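Local atomic coordinates of uncharacterized protein (Pseudomonas aeruginosa, PDB entry 4O5P), a protein that acts as a phospholipase effector of the type VI secretion system, probably hydrolysing membrane lipids through an alpha/beta-hydrolase-type catalytic domain. Residues C61-F71 and K223-Y234; A93-G101 and E416-P424. One frame throughout, in Å; residues are numbered along the deposited sequence.

Interaction 1: residues C61-F71 and K223-Y234; sequences CCKAIHITLGF and KPHILAMRLYIY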
ATOM      1  N   CYS A  61      15.359  31.978  19.719  1.00 43.17           N
ATOM      2  CA  CYS A  61      15.951  31.333  20.892  1.00 37.66           C
ATOM      3  C   CYS A  61      16.008  29.803  20.792  1.00 41.18           C
ATOM      4  O   CYS A  61      17.069  29.203  20.972  1.00 37.62           O
ATOM      5  CB  CYS A  61      15.216  31.745  22.163  1.00 37.64           C
ATOM      6  SG  CYS A  61      13.429  31.587  22.087  1.00 63.96           S
ATOM      7  N   CYS A  62      14.868  29.173  20.521  1.00 37.19           N
ATOM      8  CA  CYS A  62      14.820  27.720  20.369  1.00 35.44           C
ATOM      9  C   CYS A  62      13.885  27.330  19.230  1.00 39.39           C
ATOM     10  O   CYS A  62      13.109  28.164  18.754  1.00 36.75           O
ATOM     11  CB  CYS A  62      14.358  27.075  21.672  1.00 41.07           C
ATOM     12  SG  CYS A  62      13.298  28.148  22.668  1.00 51.30           S
ATOM     13  N   LYS A  63      13.972  26.073  18.781  1.00 34.40           N
ATOM     14  CA  LYS A  63      13.025  25.553  17.791  1.00 31.95           C
ATOM     15  C   LYS A  63      12.919  24.032  17.837  1.00 29.25           C
ATOM     16  O   LYS A  63      13.908  23.337  18.060  1.00 28.83           O
ATOM     17  CB  LYS A  63      13.398  26.015  16.375  1.00 36.12           C
ATOM     18  CG  LYS A  63      14.734  25.492  15.865  1.00 32.09           C
ATOM     19  CD  LYS A  63      15.085  26.049  14.486  1.00 32.34           C
ATOM     20  CE  LYS A  63      16.351  25.378  13.949  1.00 30.12           C
ATOM     21  NZ  LYS A  63      16.963  26.083  12.792  1.00 31.62           N
ATOM     22  N   ALA A  64      11.712  23.509  17.639  1.00 30.31           N
ATOM     23  CA  ALA A  64      11.573  22.078  17.409  1.00 25.80           C
ATOM     24  C   ALA A  64      11.778  21.835  15.925  1.00 24.88           C
ATOM     25  O   ALA A  64      11.662  22.761  15.111  1.00 28.45           O
ATOM     26  CB  ALA A  64      10.220  21.586  17.852  1.00 27.49           C
ATOM     27  N   ILE A  65      12.117  20.604  15.565  1.00 21.42           N
ATOM     28  CA  ILE A  65      12.200  20.250  14.155  1.00 21.20           C
ATOM     29  C   ILE A  65      10.931  19.491  13.798  1.00 22.80           C
ATOM     30  O   ILE A  65      10.637  18.456  14.401  1.00 21.59           O
ATOM     31  CB  ILE A  65      13.457  19.403  13.855  1.00 21.76           C
ATOM     32  CG1 ILE A  65      14.686  20.108  14.426  1.00 19.59           C
ATOM     33  CG2 ILE A  65      13.617  19.168  12.343  1.00 17.10           C
ATOM     34  CD1 ILE A  65      15.963  19.381  14.187  1.00 27.20           C
ATOM     35  N   HIS A  66      10.165  20.024  12.851  1.00 20.57           N
ATOM     36  CA  HIS A  66       8.887  19.416  12.488  1.00 20.35           C
ATOM     37  C   HIS A  66       9.042  18.812  11.104  1.00 20.64           C
ATOM     38  O   HIS A  66       9.439  19.503  10.160  1.00 19.72           O
ATOM     39  CB  HIS A  66       7.754  20.454  12.503  1.00 21.30           C
ATOM     40  CG  HIS A  66       7.415  20.981  13.868  1.00 20.30           C
ATOM     41  ND1 HIS A  66       6.472  20.388  14.687  1.00 24.06           N
ATOM     42  CD2 HIS A  66       7.866  22.066  14.542  1.00 24.11           C
ATOM     43  CE1 HIS A  66       6.369  21.077  15.809  1.00 27.47           C
ATOM     44  NE2 HIS A  66       7.198  22.105  15.744  1.00 25.25           N
ATOM     45  N   ILE A  67       8.747  17.515  10.987  1.00 18.41           N
ATOM     46  CA  ILE A  67       9.033  16.790   9.754  1.00 16.79           C
ATOM     47  C   ILE A  67       7.816  16.032   9.248  1.00 17.78           C
ATOM     48  O   ILE A  67       7.283  15.173   9.943  1.00 16.16           O
ATOM     49  CB  ILE A  67      10.145  15.757   9.956  1.00 16.07           C
ATOM     50  CG1 ILE A  67      11.430  16.418  10.471  1.00 20.06           C
ATOM     51  CG2 ILE A  67      10.404  14.988   8.664  1.00 21.27           C
ATOM     52  CD1 ILE A  67      12.416  15.425  11.078  1.00 21.58           C
ATOM     53  N   THR A  68       7.391  16.343   8.028  1.00 18.78           N
ATOM     54  CA  THR A  68       6.368  15.550   7.347  1.00 14.98           C
ATOM     55  C   THR A  68       7.021  14.585   6.347  1.00 17.98           C
ATOM     56  O   THR A  68       7.877  14.997   5.549  1.00 19.43           O
ATOM     57  CB  THR A  68       5.379  16.454   6.601  1.00 17.04           C
ATOM     58  OG1 THR A  68       4.791  17.393   7.515  1.00 17.76           O
ATOM     59  CG2 THR A  68       4.279  15.626   5.956  1.00 15.05           C
ATOM     60  N   LEU A  69       6.605  13.314   6.385  1.00 17.65           N
ATOM     61  CA  LEU A  69       7.061  12.267   5.468  1.00 15.02           C
ATOM     62  C   LEU A  69       5.846  11.570   4.829  1.00 15.75           C
ATOM     63  O   LEU A  69       4.985  11.066   5.532  1.00 19.14           O
ATOM     64  CB  LEU A  69       7.891  11.241   6.245  1.00 16.03           C
ATOM     65  CG  LEU A  69       8.550  10.074   5.520  1.00 21.76           C
ATOM     66  CD1 LEU A  69       9.336  10.583   4.341  1.00 22.98           C
ATOM     67  CD2 LEU A  69       9.485   9.302   6.458  1.00 20.63           C
ATOM     68  N   GLY A  70       5.770  11.557   3.505  1.00 12.38           N
ATOM     69  CA  GLY A  70       4.663  10.918   2.811  1.00 18.76           C
ATOM     70  C   GLY A  70       5.156   9.777   1.942  1.00 17.88           C
ATOM     71  O   GLY A  70       5.994   9.987   1.061  1.00 18.67           O
ATOM     72  N   PHE A  71       4.652   8.568   2.207  1.00 16.70           N
ATOM     73  CA  PHE A  71       4.938   7.392   1.400  1.00 15.67           C
ATOM     74  C   PHE A  71       3.726   7.104   0.510  1.00 16.77           C
ATOM     75  O   PHE A  71       2.646   6.687   0.999  1.00 14.12           O
ATOM     76  CB  PHE A  71       5.173   6.170   2.286  1.00 16.15           C
ATOM     77  CG  PHE A  71       6.337   6.292   3.235  1.00 14.48           C
ATOM     78  CD1 PHE A  71       7.615   5.957   2.824  1.00 15.75           C
ATOM     79  CD2 PHE A  71       6.140   6.674   4.555  1.00 16.73           C
ATOM     80  CE1 PHE A  71       8.688   6.033   3.693  1.00 15.95           C
ATOM     81  CE2 PHE A  71       7.203   6.743   5.441  1.00 17.78           C
ATOM     82  CZ  PHE A  71       8.482   6.421   5.006  1.00 20.90           C
ATOM     83  N   LYS A 223      22.667  29.581  19.943  1.00 27.75           N
ATOM     84  CA  LYS A 223      21.238  29.597  19.640  1.00 27.52           C
ATOM     85  C   LYS A 223      21.035  29.436  18.135  1.00 32.40           C
ATOM     86  O   LYS A 223      21.868  29.881  17.351  1.00 34.47           O
ATOM     87  CB  LYS A 223      20.598  30.883  20.171  1.00 32.82           C
ATOM     88  CG  LYS A 223      20.682  31.031  21.706  1.00 30.09           C
ATOM     89  CD  LYS A 223      20.077  32.360  22.202  1.00 34.08           C
ATOM     90  CE  LYS A 223      20.914  33.583  21.810  1.00 31.83           C
ATOM     91  NZ  LYS A 223      21.909  34.004  22.855  1.00 35.39           N
ATOM     92  N   PRO A 224      19.933  28.788  17.715  1.00 37.01           N
ATOM     93  CA  PRO A 224      18.789  28.300  18.496  1.00 31.18           C
ATOM     94  C   PRO A 224      19.067  26.987  19.236  1.00 32.22           C
ATOM     95  O   PRO A 224      19.801  26.142  18.712  1.00 31.78           O
ATOM     96  CB  PRO A 224      17.706  28.064  17.422  1.00 32.99           C
ATOM     97  CG  PRO A 224      18.328  28.518  16.087  1.00 35.19           C
ATOM     98  CD  PRO A 224      19.797  28.449  16.289  1.00 34.06           C
ATOM     99  N   HIS A 225      18.493  26.821  20.431  1.00 24.58           N
ATOM    100  CA  HIS A 225      18.542  25.531  21.118  1.00 31.53           C
ATOM    101  C   HIS A 225      17.604  24.539  20.418  1.00 31.07           C
ATOM    102  O   HIS A 225      16.394  24.747  20.402  1.00 29.37           O
ATOM    103  CB  HIS A 225      18.119  25.658  22.587  1.00 28.97           C
ATOM    104  CG  HIS A 225      19.157  26.272  23.476  1.00 39.86           C
ATOM    105  ND1 HIS A 225      20.009  27.272  23.056  1.00 39.29           N
ATOM    106  CD2 HIS A 225      19.459  26.046  24.777  1.00 45.11           C
ATOM    107  CE1 HIS A 225      20.796  27.630  24.057  1.00 37.45           C
ATOM    108  NE2 HIS A 225      20.481  26.902  25.113  1.00 44.96           N
ATOM    109  N   ILE A 226      18.163  23.464  19.858  1.00 30.62           N
ATOM    110  CA  ILE A 226      17.363  22.433  19.202  1.00 27.92           C
ATOM    111  C   ILE A 226      16.687  21.541  20.230  1.00 25.84           C
ATOM    112  O   ILE A 226      17.359  20.884  21.022  1.00 24.80           O
ATOM    113  CB  ILE A 226      18.214  21.583  18.237  1.00 31.49           C
ATOM    114  CG1 ILE A 226      18.956  22.483  17.254  1.00 30.91           C
ATOM    115  CG2 ILE A 226      17.344  20.598  17.483  1.00 27.42           C
ATOM    116  CD1 ILE A 226      18.065  23.487  16.563  1.00 28.29           C
ATOM    117  N   LEU A 227      15.356  21.499  20.200  1.00 26.55           N
ATOM    118  CA  LEU A 227      14.589  20.921  21.295  1.00 24.95           C
ATOM    119  C   LEU A 227      14.103  19.494  21.086  1.00 24.94           C
ATOM    120  O   LEU A 227      14.198  18.664  21.996  1.00 25.48           O
ATOM    121  CB  LEU A 227      13.383  21.801  21.602  1.00 26.39           C
ATOM    122  CG  LEU A 227      13.699  23.141  22.253  1.00 28.58           C
ATOM    123  CD1 LEU A 227      12.427  23.924  22.473  1.00 32.85           C
ATOM    124  CD2 LEU A 227      14.425  22.906  23.567  1.00 29.84           C
ATOM    125  N   ALA A 228      13.537  19.216  19.915  1.00 21.35           N
ATOM    126  CA  ALA A 228      12.907  17.918  19.695  1.00 21.08           C
ATOM    127  C   ALA A 228      12.683  17.655  18.228  1.00 20.81           C
ATOM    128  O   ALA A 228      12.900  18.527  17.375  1.00 19.61           O
ATOM    129  CB  ALA A 228      11.559  17.825  20.438  1.00 21.09           C
HETATM  130  N   MSE A 229      12.224  16.439  17.958  1.00 18.70           N
HETATM  131  CA  MSE A 229      11.838  16.045  16.624  1.00 19.26           C
HETATM  132  C   MSE A 229      10.443  15.473  16.650  1.00 16.86           C
HETATM  133  O   MSE A 229      10.174  14.512  17.360  1.00 16.39           O
HETATM  134  CB  MSE A 229      12.823  15.029  16.079  1.00 16.74           C
HETATM  135  CG  MSE A 229      14.109  15.719  15.732  1.00 19.87           C
HETATM  136 SE   MSE A 229      15.409  14.722  14.811  0.56 31.40          SE
HETATM  137  CE  MSE A 229      14.307  13.635  13.568  1.00 15.20           C
ATOM    138  N   ARG A 230       9.569  16.081  15.855  1.00 18.28           N
ATOM    139  CA  ARG A 230       8.151  15.768  15.857  1.00 17.79           C
ATOM    140  C   ARG A 230       7.754  15.389  14.439  1.00 18.14           C
ATOM    141  O   ARG A 230       7.976  16.168  13.505  1.00 14.88           O
ATOM    142  CB  ARG A 230       7.370  16.992  16.319  1.00 19.63           C
ATOM    143  CG  ARG A 230       7.852  17.556  17.649  1.00 19.64           C
ATOM    144  CD  ARG A 230       7.663  16.546  18.747  1.00 23.72           C
ATOM    145  NE  ARG A 230       8.150  17.004  20.051  1.00 22.54           N
ATOM    146  CZ  ARG A 230       8.361  16.191  21.083  1.00 23.11           C
ATOM    147  NH1 ARG A 230       8.125  14.887  20.965  1.00 21.33           N
ATOM    148  NH2 ARG A 230       8.801  16.676  22.234  1.00 27.77           N
ATOM    149  N   LEU A 231       7.178  14.193  14.280  1.00 18.91           N
ATOM    150  CA  LEU A 231       6.955  13.620  12.947  1.00 19.96           C
ATOM    151  C   LEU A 231       5.472  13.556  12.576  1.00 18.99           C
ATOM    152  O   LEU A 231       4.634  13.227  13.402  1.00 17.18           O
ATOM    153  CB  LEU A 231       7.543  12.210  12.844  1.00 16.63           C
ATOM    154  CG  LEU A 231       9.057  12.016  12.987  1.00 20.16           C
ATOM    155  CD1 LEU A 231       9.484  10.684  12.444  1.00 16.90           C
ATOM    156  CD2 LEU A 231       9.805  13.106  12.296  1.00 22.44           C
ATOM    157  N   TYR A 232       5.174  13.881  11.324  1.00 18.45           N
ATOM    158  CA  TYR A 232       3.840  13.767  10.750  1.00 18.09           C
ATOM    159  C   TYR A 232       4.031  12.912   9.505  1.00 19.15           C
ATOM    160  O   TYR A 232       4.807  13.271   8.609  1.00 15.74           O
ATOM    161  CB  TYR A 232       3.282  15.160  10.431  1.00 18.26           C
ATOM    162  CG  TYR A 232       3.533  16.108  11.584  1.00 19.30           C
ATOM    163  CD1 TYR A 232       4.751  16.775  11.701  1.00 19.56           C
ATOM    164  CD2 TYR A 232       2.587  16.287  12.584  1.00 17.06           C
ATOM    165  CE1 TYR A 232       5.009  17.607  12.764  1.00 21.94           C
ATOM    166  CE2 TYR A 232       2.844  17.126  13.661  1.00 22.22           C
ATOM    167  CZ  TYR A 232       4.051  17.782  13.737  1.00 20.92           C
ATOM    168  OH  TYR A 232       4.321  18.617  14.798  1.00 24.32           O
ATOM    169  N   ILE A 233       3.363  11.758   9.476  1.00 18.75           N
ATOM    170  CA  ILE A 233       3.659  10.712   8.489  1.00 17.66           C
ATOM    171  C   ILE A 233       2.369  10.307   7.778  1.00 17.19           C
ATOM    172  O   ILE A 233       1.392   9.976   8.442  1.00 16.78           O
ATOM    173  CB  ILE A 233       4.226   9.434   9.176  1.00 15.79           C
ATOM    174  CG1 ILE A 233       5.379   9.762  10.147  1.00 19.57           C
ATOM    175  CG2 ILE A 233       4.659   8.400   8.140  1.00 16.18           C
ATOM    176  CD1 ILE A 233       6.688  10.109   9.490  1.00 15.06           C
ATOM    177  N   TYR A 234       2.358  10.330   6.446  1.00 14.67           N
ATOM    178  CA  TYR A 234       1.167   9.953   5.686  1.00 13.29           C
ATOM    179  C   TYR A 234       1.547   8.786   4.774  1.00 16.41           C
ATOM    180  O   TYR A 234       2.621   8.801   4.177  1.00 13.01           O
ATOM    181  CB  TYR A 234       0.649  11.135   4.837  1.00 15.70           C
ATOM    182  CG  TYR A 234       0.474  12.444   5.599  1.00 17.24           C
ATOM    183  CD1 TYR A 234      -0.441  12.552   6.637  1.00 20.56           C
ATOM    184  CD2 TYR A 234       1.221  13.567   5.264  1.00 22.28           C
ATOM    185  CE1 TYR A 234      -0.600  13.740   7.335  1.00 15.71           C
ATOM    186  CE2 TYR A 234       1.067  14.763   5.948  1.00 22.03           C
ATOM    187  CZ  TYR A 234       0.155  14.843   6.975  1.00 17.92           C
ATOM    188  OH  TYR A 234       0.018  16.024   7.659  1.00 15.93           O
TER
HETATM  189  O   HOH W   1       1.655  17.898   6.964  1.00 16.78           O

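Interaction 2: residues A93-G101 and E416-P424; sequences ARLIHASIG and EAGAPLQVP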
ATOM      1  N   ALA A  93       0.149  12.592  -2.009  1.00 19.90           N
ATOM      2  CA  ALA A  93       0.832  13.651  -2.737  1.00 20.23           C
ATOM      3  C   ALA A  93       0.119  14.972  -2.497  1.00 21.90           C
ATOM      4  O   ALA A  93       0.765  16.002  -2.322  1.00 18.20           O
ATOM      5  CB  ALA A  93       0.914  13.330  -4.216  1.00 18.47           C
ATOM      6  N   ARG A  94      -1.213  14.938  -2.464  1.00 19.10           N
ATOM      7  CA  ARG A  94      -1.990  16.140  -2.167  1.00 21.06           C
ATOM      8  C   ARG A  94      -1.637  16.717  -0.796  1.00 22.56           C
ATOM      9  O   ARG A  94      -1.407  17.916  -0.672  1.00 20.90           O
ATOM     10  CB  ARG A  94      -3.498  15.875  -2.323  1.00 18.31           C
ATOM     11  CG  ARG A  94      -3.913  15.696  -3.783  1.00 17.38           C
ATOM     12  CD  ARG A  94      -5.312  15.123  -3.944  1.00 18.53           C
ATOM     13  NE  ARG A  94      -5.452  14.535  -5.275  1.00 19.20           N
ATOM     14  CZ  ARG A  94      -5.988  15.160  -6.323  1.00 22.65           C
ATOM     15  NH1 ARG A  94      -6.477  16.389  -6.195  1.00 21.45           N
ATOM     16  NH2 ARG A  94      -6.067  14.545  -7.492  1.00 21.20           N
ATOM     17  N   LEU A  95      -1.536  15.862   0.218  1.00 20.66           N
ATOM     18  CA  LEU A  95      -1.193  16.305   1.570  1.00 17.41           C
ATOM     19  C   LEU A  95       0.239  16.827   1.686  1.00 20.47           C
ATOM     20  O   LEU A  95       0.512  17.731   2.495  1.00 18.69           O
ATOM     21  CB  LEU A  95      -1.415  15.168   2.569  1.00 19.75           C
ATOM     22  CG  LEU A  95      -2.886  14.842   2.802  1.00 25.93           C
ATOM     23  CD1 LEU A  95      -3.027  13.557   3.601  1.00 21.77           C
ATOM     24  CD2 LEU A  95      -3.573  16.021   3.504  1.00 20.97           C
ATOM     25  N   ILE A  96       1.143  16.252   0.885  1.00 20.10           N
ATOM     26  CA  ILE A  96       2.514  16.745   0.809  1.00 18.71           C
ATOM     27  C   ILE A  96       2.576  18.129   0.122  1.00 18.94           C
ATOM     28  O   ILE A  96       3.251  19.033   0.604  1.00 19.73           O
ATOM     29  CB  ILE A  96       3.436  15.719   0.124  1.00 20.50           C
ATOM     30  CG1 ILE A  96       3.639  14.502   1.041  1.00 15.90           C
ATOM     31  CG2 ILE A  96       4.786  16.348  -0.209  1.00 18.33           C
ATOM     32  CD1 ILE A  96       4.351  14.850   2.345  1.00 17.36           C
ATOM     33  N   HIS A  97       1.854  18.291  -0.984  1.00 18.72           N
ATOM     34  CA  HIS A  97       1.750  19.576  -1.661  1.00 19.24           C
ATOM     35  C   HIS A  97       1.255  20.667  -0.701  1.00 24.99           C
ATOM     36  O   HIS A  97       1.707  21.807  -0.767  1.00 22.03           O
ATOM     37  CB  HIS A  97       0.754  19.497  -2.825  1.00 21.95           C
ATOM     38  CG  HIS A  97       1.137  18.536  -3.905  1.00 23.16           C
ATOM     39  ND1 HIS A  97       0.231  18.067  -4.836  1.00 23.73           N
ATOM     40  CD2 HIS A  97       2.325  17.969  -4.219  1.00 24.51           C
ATOM     41  CE1 HIS A  97       0.847  17.255  -5.675  1.00 21.70           C
ATOM     42  NE2 HIS A  97       2.115  17.170  -5.317  1.00 22.84           N
ATOM     43  N   ALA A  98       0.309  20.309   0.169  1.00 22.57           N
ATOM     44  CA  ALA A  98      -0.280  21.248   1.133  1.00 23.80           C
ATOM     45  C   ALA A  98       0.480  21.319   2.453  1.00 23.65           C
ATOM     46  O   ALA A  98       0.058  22.020   3.384  1.00 23.57           O
ATOM     47  CB  ALA A  98      -1.739  20.884   1.404  1.00 24.54           C
ATOM     48  N   SER A  99       1.581  20.581   2.548  1.00 22.23           N
ATOM     49  CA  SER A  99       2.420  20.625   3.741  1.00 20.66           C
ATOM     50  C   SER A  99       3.514  21.697   3.631  1.00 19.59           C
ATOM     51  O   SER A  99       4.035  21.974   2.550  1.00 23.41           O
ATOM     52  CB  SER A  99       3.045  19.252   4.032  1.00 20.76           C
ATOM     53  OG  SER A  99       2.103  18.347   4.601  1.00 17.35           O
ATOM     54  N   ILE A 100       3.851  22.295   4.763  1.00 23.16           N
ATOM     55  CA  ILE A 100       4.914  23.292   4.836  1.00 22.11           C
ATOM     56  C   ILE A 100       6.267  22.578   4.946  1.00 20.54           C
ATOM     57  O   ILE A 100       6.349  21.509   5.547  1.00 21.29           O
ATOM     58  CB  ILE A 100       4.672  24.196   6.062  1.00 24.68           C
ATOM     59  CG1 ILE A 100       3.312  24.890   5.930  1.00 22.37           C
ATOM     60  CG2 ILE A 100       5.802  25.206   6.256  1.00 25.47           C
ATOM     61  CD1 ILE A 100       2.758  25.420   7.250  1.00 27.73           C
ATOM     62  N   GLY A 101       7.317  23.145   4.356  1.00 25.26           N
ATOM     63  CA  GLY A 101       8.648  22.567   4.475  1.00 23.95           C
ATOM     64  C   GLY A 101       9.466  22.651   3.202  1.00 27.44           C
ATOM     65  O   GLY A 101      10.409  21.883   2.998  1.00 29.89           O
ATOM     66  N   GLU A 416      -5.658  18.846  13.220  1.00 23.63           N
ATOM     67  CA  GLU A 416      -6.042  18.839  14.620  1.00 24.57           C
ATOM     68  C   GLU A 416      -4.872  18.379  15.450  1.00 24.27           C
ATOM     69  O   GLU A 416      -4.738  18.769  16.616  1.00 22.55           O
ATOM     70  CB  GLU A 416      -7.195  17.862  14.859  1.00 22.06           C
ATOM     71  CG  GLU A 416      -8.472  18.463  15.415  1.00 33.21           C
ATOM     72  CD  GLU A 416      -8.249  19.402  16.585  0.58 28.75           C
ATOM     73  OE1 GLU A 416      -7.970  20.593  16.339  0.47 27.74           O
ATOM     74  OE2 GLU A 416      -8.365  18.957  17.746  0.69 34.60           O
ATOM     75  N   ALA A 417      -4.023  17.541  14.858  1.00 21.93           N
ATOM     76  CA  ALA A 417      -2.963  16.917  15.642  1.00 23.45           C
ATOM     77  C   ALA A 417      -1.688  17.744  15.612  1.00 19.11           C
ATOM     78  O   ALA A 417      -0.675  17.364  16.202  1.00 25.15           O
ATOM     79  CB  ALA A 417      -2.716  15.475  15.170  1.00 21.06           C
ATOM     80  N   GLY A 418      -1.741  18.882  14.933  1.00 23.50           N
ATOM     81  CA  GLY A 418      -0.631  19.821  14.942  1.00 25.40           C
ATOM     82  C   GLY A 418       0.236  19.806  13.691  1.00 23.86           C
ATOM     83  O   GLY A 418       1.329  20.361  13.689  1.00 20.99           O
ATOM     84  N   ALA A 419      -0.255  19.196  12.615  1.00 24.39           N
ATOM     85  CA  ALA A 419       0.520  19.095  11.366  1.00 21.25           C
ATOM     86  C   ALA A 419       0.806  20.441  10.686  1.00 24.75           C
ATOM     87  O   ALA A 419      -0.062  21.313  10.633  1.00 25.24           O
ATOM     88  CB  ALA A 419      -0.170  18.138  10.383  1.00 22.34           C
ATOM     89  N   PRO A 420       2.034  20.610  10.154  1.00 22.25           N
ATOM     90  CA  PRO A 420       2.395  21.862   9.485  1.00 23.22           C
ATOM     91  C   PRO A 420       1.729  21.941   8.128  1.00 23.02           C
ATOM     92  O   PRO A 420       2.387  21.712   7.103  1.00 23.31           O
ATOM     93  CB  PRO A 420       3.921  21.748   9.321  1.00 25.59           C
ATOM     94  CG  PRO A 420       4.340  20.690  10.299  1.00 24.28           C
ATOM     95  CD  PRO A 420       3.194  19.712  10.279  1.00 25.67           C
ATOM     96  N   LEU A 421       0.436  22.260   8.124  1.00 19.55           N
ATOM     97  CA  LEU A 421      -0.346  22.258   6.887  1.00 17.96           C
ATOM     98  C   LEU A 421      -0.721  23.664   6.424  1.00 23.09           C
ATOM     99  O   LEU A 421      -1.051  24.536   7.238  1.00 25.59           O
ATOM    100  CB  LEU A 421      -1.615  21.415   7.069  1.00 20.17           C
ATOM    101  CG  LEU A 421      -1.419  19.903   7.065  1.00 21.29           C
ATOM    102  CD1 LEU A 421      -2.693  19.149   7.447  1.00 20.62           C
ATOM    103  CD2 LEU A 421      -0.911  19.466   5.673  1.00 19.96           C
ATOM    104  N   GLN A 422      -0.669  23.892   5.118  1.00 24.34           N
ATOM    105  CA  GLN A 422      -1.154  25.153   4.573  1.00 26.14           C
ATOM    106  C   GLN A 422      -2.672  25.213   4.744  1.00 31.00           C
ATOM    107  O   GLN A 422      -3.337  24.172   4.838  1.00 26.55           O
ATOM    108  CB  GLN A 422      -0.785  25.275   3.095  1.00 26.04           C
ATOM    109  CG  GLN A 422       0.711  25.061   2.794  1.00 27.32           C
ATOM    110  CD  GLN A 422       0.968  24.736   1.341  1.00 29.57           C
ATOM    111  OE1 GLN A 422       0.110  24.964   0.488  1.00 28.77           O
ATOM    112  NE2 GLN A 422       2.151  24.189   1.046  1.00 28.97           N
ATOM    113  N   VAL A 423      -3.222  26.424   4.802  1.00 29.53           N
ATOM    114  CA  VAL A 423      -4.676  26.584   4.764  1.00 31.66           C
ATOM    115  C   VAL A 423      -5.030  27.370   3.516  1.00 28.98           C
ATOM    116  O   VAL A 423      -4.148  27.961   2.889  1.00 31.94           O
ATOM    117  CB  VAL A 423      -5.207  27.336   6.001  1.00 30.79           C
ATOM    118  CG1 VAL A 423      -4.703  26.677   7.273  1.00 30.52           C
ATOM    119  CG2 VAL A 423      -4.783  28.806   5.953  1.00 31.07           C
ATOM    120  N   PRO A 424      -6.310  27.349   3.120  1.00 31.03           N
ATOM    121  CA  PRO A 424      -6.720  28.357   2.142  1.00 33.73           C
ATOM    122  C   PRO A 424      -6.672  29.746   2.781  1.00 30.61           C
ATOM    123  O   PRO A 424      -6.404  30.701   2.059  1.00 37.83           O
ATOM    124  CB  PRO A 424      -8.164  27.963   1.807  1.00 31.51           C
ATOM    125  CG  PRO A 424      -8.584  27.013   2.889  1.00 33.75           C
ATOM    126  CD  PRO A 424      -7.348  26.328   3.344  1.00 33.59           C
TER

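Interaction 1: residues C61-F71 and K223-Y234
His-66 and Tyr-232 meet above a parallel strand pair joined by ten backbone hydrogen bonds. The ladder starts where His-225 N donates to Cys-61 O (2.8 Å), just after the cis peptide bond before Pro-224. A beta bulge follows: Lys-63 O accepts from Leu-227 N (3.2 Å), while Ile-65 N reaches Ala-228 O (2.9 Å), so one extra residue is absorbed without losing the ladder. From there the usual alternation runs to Phe-71 N and Tyr-234 O. The outward backbone groups of His-66, Thr-68 and Gly-70 bond to strand 111-116 and to Gly-110 just before it.

Polar side chains gather on one face. His-66 ND1 and Tyr-232 OH share a hydrogen bond of 2.8 Å, somewhat bent at 144°; the rings meet rim to rim, their planes only 24° apart. His-66 NE2 bonds weakly to Gln-34 O. Arg-230 forms a salt bridge with Asp-37 and a hydrogen bond with Ser-273. A water joins Thr-68 OG1, to which it donates, with Tyr-234 OH. With OG1 beside the backbone N (chi1 -56°), the methyl CG2 is left anti to that N and presses on Tyr-234 CE2 at 3.3 Å.

The other face is mainly apolar. Ile-67 CD1 touches CE of Met-229, a selenomethionine, at 3.6 Å, and Ile-67 CB lies against Leu-231 CD2; Ile-233 CD1 adjoins Leu-69 CB. Helices 139-162 and 238-254 cover this side. Such neighbouring parallel strands, packed under helices, belong to the central sheet of an alpha/beta-hydrolase fold, and strand 225-236 leads to a probable nucleophile elbow at Ser-237.

Interaction 2: residues A93-G101 and E416-P424
Ser-99 and Leu-421 face each other in an isolated, antiparallel beta bridge between two loop segments, a non-hydrogen-bonded pair flanked by two backbone bonds. On one flank Gln-422 N donates to Ala-98 O at 2.7 Å, and on the other Ile-100 N donates to Pro-420 O at 2.8 Å, nearly straight at 176°. Pro-420 is the centre of an inverse gamma turn, which bends the chain as it enters the bridge. Its ring also packs CB to CB on Ile-100, whose CG1 and CD1 reach back over the proline carbonyl.

Gln-422 lies along the end of helix 91-97. Its chain runs past Ala-98 O, CG coming within 3.2 Å of that oxygen, and NE2 makes a weak bond to Ser-99 O.

In the next shell, Ser-99 O and Ile-96 O both accept from Lys-113 NZ, while Tyr-411 OH, on helix 403-416, binds Gln-422 O. That helix ends in a Schellman motif at Gly-418, whose positive phi turns the chain toward the bridge. At the serine, OG sits beside the backbone N (chi1 -76°) and donates to Leu-95 O at 2.7 Å, with Leu-421 CD2 3.4 Å from the same OG.

Interactions 1 and 2 lie with centres about 14 Å apart, on the same side of the chain's centre, and they touch. Their segments alternate along the sequence: 61-71, 93-101, 223-234, then 416-424, so this part of the fold is built from distant parts of the chain. The bridge of interaction 2 rests on the tyrosine-bearing face of the sheet formed in interaction 1: Pro-420 CD packs 3.6 Å from Tyr-232 CD1, and Ala-419 CB lies 3.5 Å from Tyr-234 OH. The two contacts thus stack in successive layers of what is probably an alpha/beta-hydrolase domain. The helix of interaction 2 brings Leu-95 close to the probable nucleophile elbow after strand 225-236.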